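Side-chain contacts in 2-aminomuconate 6-semialdehyde dehydrogenase (Burkholderia cenocepacia, PDB 4U3W), which probably catalyses the NAD-dependent oxidation of 2-aminomuconate 6-semialdehyde to 2-aminomuconate: residues A325-A330 with T370-G375; L358-L363 with V405-F410. All coordinates share one frame; numbering follows the deposited sequence.

Contact 1. Residues A325-A330 with T370-G375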
loop_
_atom_site.group_PDB
_atom_site.type_symbol
_atom_site.label_atom_id
_atom_site.label_comp_id
_atom_site.label_asym_id
_atom_site.label_seq_id
_atom_site.Cartn_x
_atom_site.Cartn_y
_atom_site.Cartn_z
ATOM N N ALA A 325 -12.998 -37.084 -25.427
ATOM C CA ALA A 325 -14.059 -36.156 -24.976
ATOM C C ALA A 325 -13.959 -34.777 -25.608
ATOM O O ALA A 325 -14.965 -34.136 -25.931
ATOM C CB ALA A 325 -14.033 -35.990 -23.443
ATOM N N LEU A 326 -12.749 -34.281 -25.750
ATOM C CA LEU A 326 -12.607 -32.961 -26.371
ATOM C C LEU A 326 -13.024 -33.010 -27.838
ATOM O O LEU A 326 -13.596 -32.047 -28.390
ATOM C CB LEU A 326 -11.169 -32.470 -26.255
ATOM C CG LEU A 326 -10.971 -30.972 -26.614
ATOM C CD1 LEU A 326 -11.538 -30.037 -25.512
ATOM C CD2 LEU A 326 -9.512 -30.701 -26.855
ATOM N N LYS A 327 -12.701 -34.121 -28.482
ATOM C CA LYS A 327 -13.041 -34.296 -29.898
ATOM C C LYS A 327 -14.560 -34.194 -30.080
ATOM O O LYS A 327 -15.049 -33.472 -30.950
ATOM C CB LYS A 327 -12.501 -35.640 -30.421
ATOM C CG LYS A 327 -12.934 -35.977 -31.852
ATOM C CD LYS A 327 -12.468 -37.384 -32.270
ATOM C CE LYS A 327 -12.948 -37.695 -33.687
ATOM N NZ LYS A 327 -12.396 -38.982 -34.230
ATOM N N GLU A 328 -15.297 -34.933 -29.259
ATOM C CA GLU A 328 -16.759 -34.905 -29.288
ATOM C C GLU A 328 -17.355 -33.495 -29.057
ATOM O O GLU A 328 -18.249 -33.060 -29.779
ATOM C CB GLU A 328 -17.300 -35.932 -28.259
ATOM C CG GLU A 328 -18.793 -35.939 -28.070
ATOM C CD GLU A 328 -19.245 -36.997 -27.066
ATOM O OE1 GLU A 328 -18.591 -38.067 -26.965
ATOM O OE2 GLU A 328 -20.234 -36.740 -26.347
ATOM N N GLN A 329 -16.855 -32.743 -28.083
ATOM C CA GLN A 329 -17.361 -31.382 -27.886
ATOM C C GLN A 329 -16.970 -30.425 -29.022
ATOM O O GLN A 329 -17.724 -29.484 -29.371
ATOM C CB GLN A 329 -16.854 -30.826 -26.536
ATOM C CG GLN A 329 -17.406 -31.647 -25.310
ATOM C CD GLN A 329 -17.191 -30.936 -23.971
ATOM O OE1 GLN A 329 -16.873 -29.755 -23.926
ATOM N NE2 GLN A 329 -17.344 -31.688 -22.856
ATOM N N ALA A 330 -15.765 -30.609 -29.537
ATOM C CA ALA A 330 -15.293 -29.758 -30.651
ATOM C C ALA A 330 -16.141 -30.003 -31.910
ATOM O O ALA A 330 -16.476 -29.078 -32.634
ATOM C CB ALA A 330 -13.805 -30.031 -30.935
ATOM N N THR A 370 -1.096 -36.267 -36.045
ATOM C CA THR A 370 -2.360 -36.971 -36.229
ATOM C C THR A 370 -3.501 -35.976 -36.128
ATOM O O THR A 370 -3.635 -35.318 -35.088
ATOM C CB THR A 370 -2.546 -38.036 -35.143
ATOM O OG1 THR A 370 -1.547 -39.045 -35.299
ATOM C CG2 THR A 370 -3.935 -38.652 -35.205
ATOM N N VAL A 371 -4.342 -35.878 -37.154
ATOM C CA VAL A 371 -5.457 -34.928 -37.122
ATOM C C VAL A 371 -6.675 -35.580 -36.498
ATOM O O VAL A 371 -7.373 -36.360 -37.140
ATOM C CB VAL A 371 -5.838 -34.408 -38.522
ATOM C CG1 VAL A 371 -6.994 -33.416 -38.430
ATOM C CG2 VAL A 371 -4.625 -33.768 -39.203
ATOM N N VAL A 372 -6.920 -35.241 -35.234
ATOM C CA VAL A 372 -8.012 -35.831 -34.466
ATOM C C VAL A 372 -9.357 -35.298 -34.961
ATOM O O VAL A 372 -10.310 -36.038 -35.104
ATOM C CB VAL A 372 -7.844 -35.529 -32.950
ATOM C CG1 VAL A 372 -9.093 -35.912 -32.178
ATOM C CG2 VAL A 372 -6.597 -36.260 -32.392
ATOM N N THR A 373 -9.420 -34.000 -35.228
ATOM C CA THR A 373 -10.608 -33.435 -35.842
ATOM C C THR A 373 -10.247 -32.152 -36.605
ATOM O O THR A 373 -9.205 -31.531 -36.341
ATOM C CB THR A 373 -11.716 -33.137 -34.778
ATOM O OG1 THR A 373 -12.914 -32.745 -35.456
ATOM C CG2 THR A 373 -11.296 -31.992 -33.825
ATOM N N GLY A 374 -11.068 -31.763 -37.575
ATOM C CA GLY A 374 -10.817 -30.509 -38.277
ATOM C C GLY A 374 -9.680 -30.554 -39.286
ATOM O O GLY A 374 -9.581 -31.484 -40.040
ATOM N N GLY A 375 -8.852 -29.520 -39.354
ATOM C CA GLY A 375 -7.729 -29.561 -40.297
ATOM C C GLY A 375 -7.983 -28.862 -41.615
ATOM O O GLY A 375 -7.151 -28.933 -42.528
#
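With CG anti to the backbone N (chi1 174°) and every later bond extended, K327 leaves helix 319-331 as a straight rod laid across V372. The valine answers with CG1 anti to its own nitrogen (chi1 170°), a setting that holds this methyl beside the lysine stem. The contact belongs to the open alpha/beta catalytic domain of aldehyde dehydrogenases, where the helix packs on a seven-stranded mixed sheet and reaches its edge strand here. Strand 370-373 is the outermost strand on this side; its axis passes 8.7 Å from that of helix 325-330 and makes an angle of 55° with it.

Along the lysine, the first half is apolar packing: K327 CB lies 3.8 Å from V372 CG1, and K327 CD lies 3.7 Å from the same methyl. From CD outward the carbonyl joins in: K327 CE approaches V372 O to 3.4 Å, whereas K327 NZ stands 3.7 Å from V372 O without forming a hydrogen bond, so the contact rests on van der Waals packing.

V372 and T373 both turn their CB toward the helix although they are consecutive. V372 has helix-like backbone angles, and both residues bond through their backbones to I394 of strand 393-396, consistent with a classic beta bulge. The irregularity brings a second residue to the interface: T373 is buried, its CB 4.3 Å from K327 CG, while L326 passes inward to I394, C414 and I416. One turn after K327, A330 also packs on F299 of helix 287-299. The threonine splits its two branches, its hydroxyl OG1 hydrogen-bonding Q331 NE2 just past the segment and its methyl CG2 resting 4.3 Å from A330 CB.

Contact 2. Residues L358-L363 with V405-F410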
loop_
_atom_site.group_PDB
_atom_site.type_symbol
_atom_site.label_atom_id
_atom_site.label_comp_id
_atom_site.label_asym_id
_atom_site.label_seq_id
_atom_site.Cartn_x
_atom_site.Cartn_y
_atom_site.Cartn_z
ATOM N N LEU A 358 -4.157 -22.039 -42.529
ATOM C CA LEU A 358 -4.230 -23.275 -43.306
ATOM C C LEU A 358 -2.833 -23.765 -43.729
ATOM O O LEU A 358 -2.604 -24.953 -43.898
ATOM C CB LEU A 358 -5.146 -23.096 -44.529
ATOM C CG LEU A 358 -6.628 -22.977 -44.151
ATOM C CD1 LEU A 358 -7.459 -22.717 -45.371
ATOM C CD2 LEU A 358 -7.173 -24.216 -43.447
ATOM N N SER A 359 -1.895 -22.839 -43.850
ATOM C CA SER A 359 -0.504 -23.192 -44.094
ATOM C C SER A 359 0.152 -23.850 -42.878
ATOM O O SER A 359 0.998 -24.751 -43.008
ATOM C CB SER A 359 0.288 -21.945 -44.489
ATOM O OG SER A 359 1.644 -22.281 -44.629
ATOM N N TYR A 360 -0.204 -23.406 -41.675
ATOM C CA TYR A 360 0.226 -24.168 -40.510
ATOM C C TYR A 360 -0.447 -25.526 -40.466
ATOM O O TYR A 360 0.166 -26.499 -40.009
ATOM C CB TYR A 360 -0.066 -23.427 -39.200
ATOM C CG TYR A 360 1.059 -22.497 -38.842
ATOM C CD1 TYR A 360 2.269 -23.000 -38.383
ATOM C CD2 TYR A 360 0.922 -21.121 -38.961
ATOM C CE1 TYR A 360 3.316 -22.169 -38.071
ATOM C CE2 TYR A 360 1.969 -20.279 -38.640
ATOM C CZ TYR A 360 3.159 -20.812 -38.194
ATOM O OH TYR A 360 4.213 -19.988 -37.855
ATOM N N PHE A 361 -1.700 -25.608 -40.915
ATOM C CA PHE A 361 -2.392 -26.903 -40.853
ATOM C C PHE A 361 -1.663 -27.903 -41.727
ATOM O O PHE A 361 -1.462 -29.056 -41.320
ATOM C CB PHE A 361 -3.851 -26.797 -41.292
ATOM C CG PHE A 361 -4.765 -26.219 -40.226
ATOM C CD1 PHE A 361 -4.243 -25.660 -39.076
ATOM C CD2 PHE A 361 -6.137 -26.237 -40.387
ATOM C CE1 PHE A 361 -5.079 -25.129 -38.128
ATOM C CE2 PHE A 361 -6.958 -25.731 -39.446
ATOM C CZ PHE A 361 -6.434 -25.167 -38.316
ATOM N N ARG A 362 -1.225 -27.448 -42.913
ATOM C CA ARG A 362 -0.427 -28.294 -43.785
ATOM C C ARG A 362 0.935 -28.607 -43.159
ATOM O O ARG A 362 1.419 -29.739 -43.245
ATOM C CB ARG A 362 -0.241 -27.645 -45.188
ATOM C CG ARG A 362 -1.537 -27.539 -45.991
ATOM C CD ARG A 362 -1.324 -27.134 -47.473
ATOM N NE ARG A 362 -0.712 -25.819 -47.656
ATOM C CZ ARG A 362 -1.377 -24.664 -47.593
ATOM N NH1 ARG A 362 -2.681 -24.647 -47.319
ATOM N NH2 ARG A 362 -0.730 -23.516 -47.795
ATOM N N LEU A 363 1.571 -27.617 -42.528
ATOM C CA LEU A 363 2.863 -27.885 -41.872
ATOM C C LEU A 363 2.771 -28.942 -40.751
ATOM O O LEU A 363 3.660 -29.796 -40.645
ATOM C CB LEU A 363 3.455 -26.591 -41.307
ATOM C CG LEU A 363 4.771 -26.773 -40.563
ATOM C CD1 LEU A 363 5.859 -27.341 -41.459
ATOM C CD2 LEU A 363 5.224 -25.502 -39.871
ATOM N N VAL A 405 4.056 -26.652 -32.563
ATOM C CA VAL A 405 3.794 -26.515 -31.138
ATOM C C VAL A 405 4.681 -25.422 -30.531
ATOM O O VAL A 405 4.593 -25.194 -29.327
ATOM C CB VAL A 405 4.014 -27.829 -30.344
ATOM C CG1 VAL A 405 3.184 -28.921 -30.937
ATOM C CG2 VAL A 405 5.482 -28.272 -30.333
ATOM N N ARG A 406 5.521 -24.756 -31.340
ATOM C CA ARG A 406 6.327 -23.643 -30.807
ATOM C C ARG A 406 5.854 -22.277 -31.336
ATOM O O ARG A 406 5.878 -21.269 -30.595
ATOM C CB ARG A 406 7.822 -23.835 -31.100
ATOM C CG ARG A 406 8.422 -25.062 -30.431
ATOM C CD ARG A 406 9.969 -25.081 -30.504
ATOM N NE ARG A 406 10.591 -24.229 -29.479
ATOM C CZ ARG A 406 10.763 -24.585 -28.202
ATOM N NH1 ARG A 406 10.367 -25.784 -27.759
ATOM N NH2 ARG A 406 11.341 -23.739 -27.348
ATOM N N GLU A 407 5.392 -22.228 -32.576
ATOM C CA GLU A 407 5.056 -20.936 -33.185
ATOM C C GLU A 407 3.577 -20.571 -32.996
ATOM O O GLU A 407 2.677 -21.417 -33.110
ATOM C CB GLU A 407 5.429 -20.946 -34.658
ATOM C CG GLU A 407 6.931 -21.125 -34.867
ATOM C CD GLU A 407 7.344 -21.422 -36.316
ATOM O OE1 GLU A 407 6.548 -21.190 -37.257
ATOM O OE2 GLU A 407 8.504 -21.865 -36.502
ATOM N N GLU A 408 3.320 -19.309 -32.667
ATOM C CA GLU A 408 1.933 -18.886 -32.428
ATOM C C GLU A 408 1.181 -19.011 -33.760
ATOM O O GLU A 408 1.629 -18.456 -34.752
ATOM C CB GLU A 408 1.906 -17.434 -31.887
ATOM C CG GLU A 408 0.509 -16.832 -31.726
ATOM C CD GLU A 408 0.552 -15.421 -31.160
ATOM O OE1 GLU A 408 1.195 -14.549 -31.792
ATOM O OE2 GLU A 408 -0.074 -15.192 -30.099
ATOM N N ILE A 409 0.053 -19.707 -33.791
ATOM C CA ILE A 409 -0.753 -19.841 -35.024
ATOM C C ILE A 409 -1.929 -18.850 -35.060
ATOM O O ILE A 409 -2.238 -18.286 -36.116
ATOM C CB ILE A 409 -1.278 -21.277 -35.182
ATOM C CG1 ILE A 409 -0.100 -22.228 -35.313
ATOM C CG2 ILE A 409 -2.163 -21.389 -36.389
ATOM C CD1 ILE A 409 -0.495 -23.781 -35.206
ATOM N N PHE A 410 -2.556 -18.620 -33.895
ATOM C CA PHE A 410 -3.645 -17.645 -33.740
ATOM C C PHE A 410 -4.880 -18.073 -34.549
ATOM O O PHE A 410 -5.561 -17.245 -35.187
ATOM C CB PHE A 410 -3.165 -16.216 -34.134
ATOM C CG PHE A 410 -3.690 -15.122 -33.214
ATOM C CD1 PHE A 410 -3.110 -14.914 -31.954
ATOM C CD2 PHE A 410 -4.750 -14.289 -33.603
ATOM C CE1 PHE A 410 -3.608 -13.899 -31.060
ATOM C CE2 PHE A 410 -5.241 -13.234 -32.745
ATOM C CZ PHE A 410 -4.677 -13.057 -31.457
#
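Y360 of helix 351-366 reaches across to the loop 407-410, which runs into the E-I-F-G-P motif of the aldehyde dehydrogenase catalytic domain, beginning at E408. Its CB starts against the isoleucine, 4.0 Å from I409 CD1. CG comes next, 3.7 Å from I409 CG1, the methylene that sits over one ring face in a CH-pi contact, 3.9 Å from the centroid and 19° off the normal. CD2 touches I409 CG2 as well, while along the other edge of the ring CE1 lies 3.5 Å from E407 OE1.

At the tip, Y360 OH donates a 2.7 Å hydrogen bond to E407 OE1, which accepts with its anti lone pair, the one away from OE2. The acceptor lies near the ring plane, but the carboxylate itself stands almost upright to the ring, the two planes 82° apart. E407 CB lies 3.6 Å from Y360 OH; beyond it CG is anti to the carbonyl carbon and the chain runs extended to the carboxylate. R403 forms a salt bridge with OE2, fixing the carboxylate from its other oxygen. E310 holds the loop backbone, its OE1 hydrogen-bonded to I409 N and its OE2 to F410 N.

Overall arrangement
Both contacts belong to the same catalytic domain, and their segments alternate along the chain: helix 319-331, helix 351-366, strand 370-373, then the loop 407-410. Their centres are about 16 Å apart, and they meet directly where F361 CD2 packs 3.4 Å from G375 C, so helix 351-366 touches the turn that ends the edge strand. W395 on strand 393-396 receives F361 and I409, while I394 beside it receives V372. Contact 1 lies farther out, its centre about 27 Å from the chain centre, that of contact 2 about 21 Å. Contact 2 probably adjoins the active site, since in relatives its loop motif lies by the nicotinamide ribose of NAD.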